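Apical membrane antigen 1-like protein, soluble form (PDB 3ZLE) may play a role in host cell invasion by Toxoplasma sporozoites, the present chain being its conserved ectoplasmic region. Local coordinates at residues A[34-39]-A[285-290]. Residues are numbered along the deposited sequence; the frame is centred on the assembly and turned at random.
Sequences VDLGRD and FWPVHE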
loop_
_atom_site.group_PDB
_atom_site.type_symbol
_atom_site.label_atom_id
_atom_site.label_comp_id
_atom_site.label_asym_id
_atom_site.label_seq_id
_atom_site.Cartn_x
_atom_site.Cartn_y
_atom_site.Cartn_z
ATOM N N VAL A 34 -1.743 -6.300 -5.427
ATOM C CA VAL A 34 -0.875 -7.477 -5.356
ATOM C C VAL A 34 0.553 -7.116 -5.812
ATOM O O VAL A 34 0.763 -6.556 -6.915
ATOM C CB VAL A 34 -1.388 -8.603 -6.257
ATOM C CG1 VAL A 34 -0.292 -9.663 -6.440
ATOM C CG2 VAL A 34 -2.657 -9.217 -5.676
ATOM N N ASP A 35 1.502 -7.363 -4.927
ATOM C CA ASP A 35 2.904 -7.024 -5.145
ATOM C C ASP A 35 3.702 -8.251 -5.516
ATOM O O ASP A 35 4.017 -9.086 -4.676
ATOM C CB ASP A 35 3.492 -6.391 -3.904
ATOM C CG ASP A 35 4.923 -6.006 -4.077
ATOM O OD1 ASP A 35 5.576 -6.557 -5.016
ATOM O OD2 ASP A 35 5.408 -5.126 -3.291
ATOM N N LEU A 36 4.065 -8.370 -6.782
ATOM C CA LEU A 36 4.866 -9.528 -7.152
ATOM C C LEU A 36 5.881 -9.061 -8.137
ATOM O O LEU A 36 6.036 -9.639 -9.201
ATOM C CB LEU A 36 3.983 -10.691 -7.707
ATOM C CG LEU A 36 3.067 -11.430 -6.728
ATOM C CD1 LEU A 36 2.070 -12.355 -7.471
ATOM C CD2 LEU A 36 3.837 -12.232 -5.675
ATOM N N GLY A 37 6.592 -8.001 -7.766
ATOM C CA GLY A 37 7.394 -7.262 -8.710
ATOM C C GLY A 37 8.768 -7.871 -8.928
ATOM O O GLY A 37 9.554 -7.352 -9.713
ATOM N N ARG A 38 9.058 -8.965 -8.241
ATOM C CA ARG A 38 10.353 -9.635 -8.369
ATOM C C ARG A 38 10.219 -11.127 -8.634
ATOM O O ARG A 38 9.232 -11.741 -8.255
ATOM C CB ARG A 38 11.144 -9.453 -7.106
ATOM C CG ARG A 38 11.844 -8.120 -7.030
ATOM C CD ARG A 38 12.386 -7.989 -5.647
ATOM N NE ARG A 38 13.398 -6.955 -5.566
ATOM C CZ ARG A 38 14.687 -7.208 -5.437
ATOM N NH1 ARG A 38 15.118 -8.465 -5.449
ATOM N NH2 ARG A 38 15.535 -6.211 -5.293
ATOM N N ASP A 39 11.279 -11.725 -9.162
ATOM C CA ASP A 39 11.372 -13.171 -9.261
ATOM C C ASP A 39 12.739 -13.679 -8.858
ATOM O O ASP A 39 13.745 -12.981 -8.994
ATOM C CB ASP A 39 11.030 -13.636 -10.664
ATOM C CG ASP A 39 11.473 -12.669 -11.706
ATOM O OD1 ASP A 39 12.653 -12.733 -12.095
ATOM O OD2 ASP A 39 10.632 -11.863 -12.166
ATOM N N PHE A 285 3.088 -22.180 -1.775
ATOM C CA PHE A 285 3.098 -20.941 -1.033
ATOM C C PHE A 285 3.529 -19.757 -1.872
ATOM O O PHE A 285 3.304 -18.638 -1.485
ATOM C CB PHE A 285 3.978 -21.063 0.215
ATOM C CG PHE A 285 3.446 -22.025 1.253
ATOM C CD1 PHE A 285 2.211 -22.651 1.084
ATOM C CD2 PHE A 285 4.209 -22.357 2.359
ATOM C CE1 PHE A 285 1.760 -23.584 1.998
ATOM C CE2 PHE A 285 3.733 -23.247 3.309
ATOM C CZ PHE A 285 2.504 -23.866 3.128
ATOM N N TRP A 286 4.275 -20.007 -2.955
ATOM C CA TRP A 286 4.814 -18.913 -3.765
ATOM C C TRP A 286 4.347 -19.031 -5.218
ATOM O O TRP A 286 4.455 -20.085 -5.815
ATOM C CB TRP A 286 6.368 -18.859 -3.699
ATOM C CG TRP A 286 7.031 -19.059 -2.297
ATOM C CD1 TRP A 286 6.467 -18.835 -1.085
ATOM C CD2 TRP A 286 8.402 -19.446 -2.036
ATOM N NE1 TRP A 286 7.373 -19.111 -0.065
ATOM C CE2 TRP A 286 8.543 -19.552 -0.626
ATOM C CE3 TRP A 286 9.462 -19.866 -2.851
ATOM C CZ2 TRP A 286 9.721 -19.981 -0.019
ATOM C CZ3 TRP A 286 10.659 -20.277 -2.245
ATOM C CH2 TRP A 286 10.780 -20.316 -0.831
ATOM N N PRO A 287 3.900 -17.915 -5.815
ATOM C CA PRO A 287 3.427 -17.917 -7.188
ATOM C C PRO A 287 4.566 -18.220 -8.142
ATOM O O PRO A 287 5.621 -17.584 -8.060
ATOM C CB PRO A 287 2.938 -16.474 -7.389
ATOM C CG PRO A 287 2.560 -16.027 -6.015
ATOM C CD PRO A 287 3.574 -16.657 -5.119
ATOM N N VAL A 288 4.361 -19.158 -9.066
ATOM C CA VAL A 288 5.441 -19.445 -10.005
ATOM C C VAL A 288 5.593 -18.349 -11.053
ATOM O O VAL A 288 4.608 -17.725 -11.472
ATOM C CB VAL A 288 5.465 -20.922 -10.569
ATOM C CG1 VAL A 288 4.320 -21.774 -10.045
ATOM C CG2 VAL A 288 5.599 -20.964 -12.089
ATOM N N HIS A 289 6.838 -17.984 -11.318
ATOM C CA HIS A 289 7.133 -16.893 -12.227
ATOM C C HIS A 289 7.118 -17.388 -13.677
ATOM O O HIS A 289 7.858 -18.306 -14.039
ATOM C CB HIS A 289 8.488 -16.259 -11.910
ATOM C CG HIS A 289 8.915 -15.233 -12.916
ATOM N ND1 HIS A 289 8.136 -14.143 -13.241
ATOM C CD2 HIS A 289 9.984 -15.189 -13.747
ATOM C CE1 HIS A 289 8.730 -13.446 -14.193
ATOM N NE2 HIS A 289 9.848 -14.065 -14.524
ATOM N N GLU A 290 6.249 -16.791 -14.485
ATOM C CA GLU A 290 6.155 -17.127 -15.905
ATOM C C GLU A 290 6.613 -15.957 -16.756
ATOM O O GLU A 290 6.458 -14.804 -16.370
ATOM C CB GLU A 290 4.723 -17.509 -16.269
ATOM C CG GLU A 290 4.355 -18.940 -15.889
ATOM C CD GLU A 290 2.915 -19.061 -15.412
ATOM O OE1 GLU A 290 2.085 -18.187 -15.763
ATOM O OE2 GLU A 290 2.611 -20.038 -14.689
#
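Asp39 and His289 meet in a carboxylate-on-imidazole stack, and Leu36 and Pro287 add an apolar touch, where the loop between helix 253-262 and strand 303-308 runs past the first strand of the two-stranded hairpin 38-40/43-45 and the residues leading into it. The carboxylate lies nearly flat over one ring face, the two planes 15° apart. Asp39 OD2 sits toward the rim, 3.2 Å from His289 CE1, while Asp39 CB makes a CH-pi contact 3.7 Å from the centroid of the His289 ring. With CG anti to the backbone N (chi1 173°), the imidazole of His289 is carried to Asp39, and chi2 of 56° turns its face to the carboxylate. Its NE2, although 3.3 Å from Asp39 OD2, is poorly angled for a hydrogen bond; the charge of OD2 is instead met by a salt bridge to Lys295. Further in, both methyls of buried Leu36, CD1 and CD2, lie 4.0 Å from Pro287 CG, the two side chains crossing at about a right angle. Backbone hydrogen bonds between Pro287 and Arg44 and between His289 and Gly42 join the loop to the hairpin. The arrangement illustrates a long loop laid against a small beta hairpin, which begins with an Asx turn (Asp35 OD1 to Gly37 N) and a classic beta bulge, Gly37 and Arg38 facing Glu45.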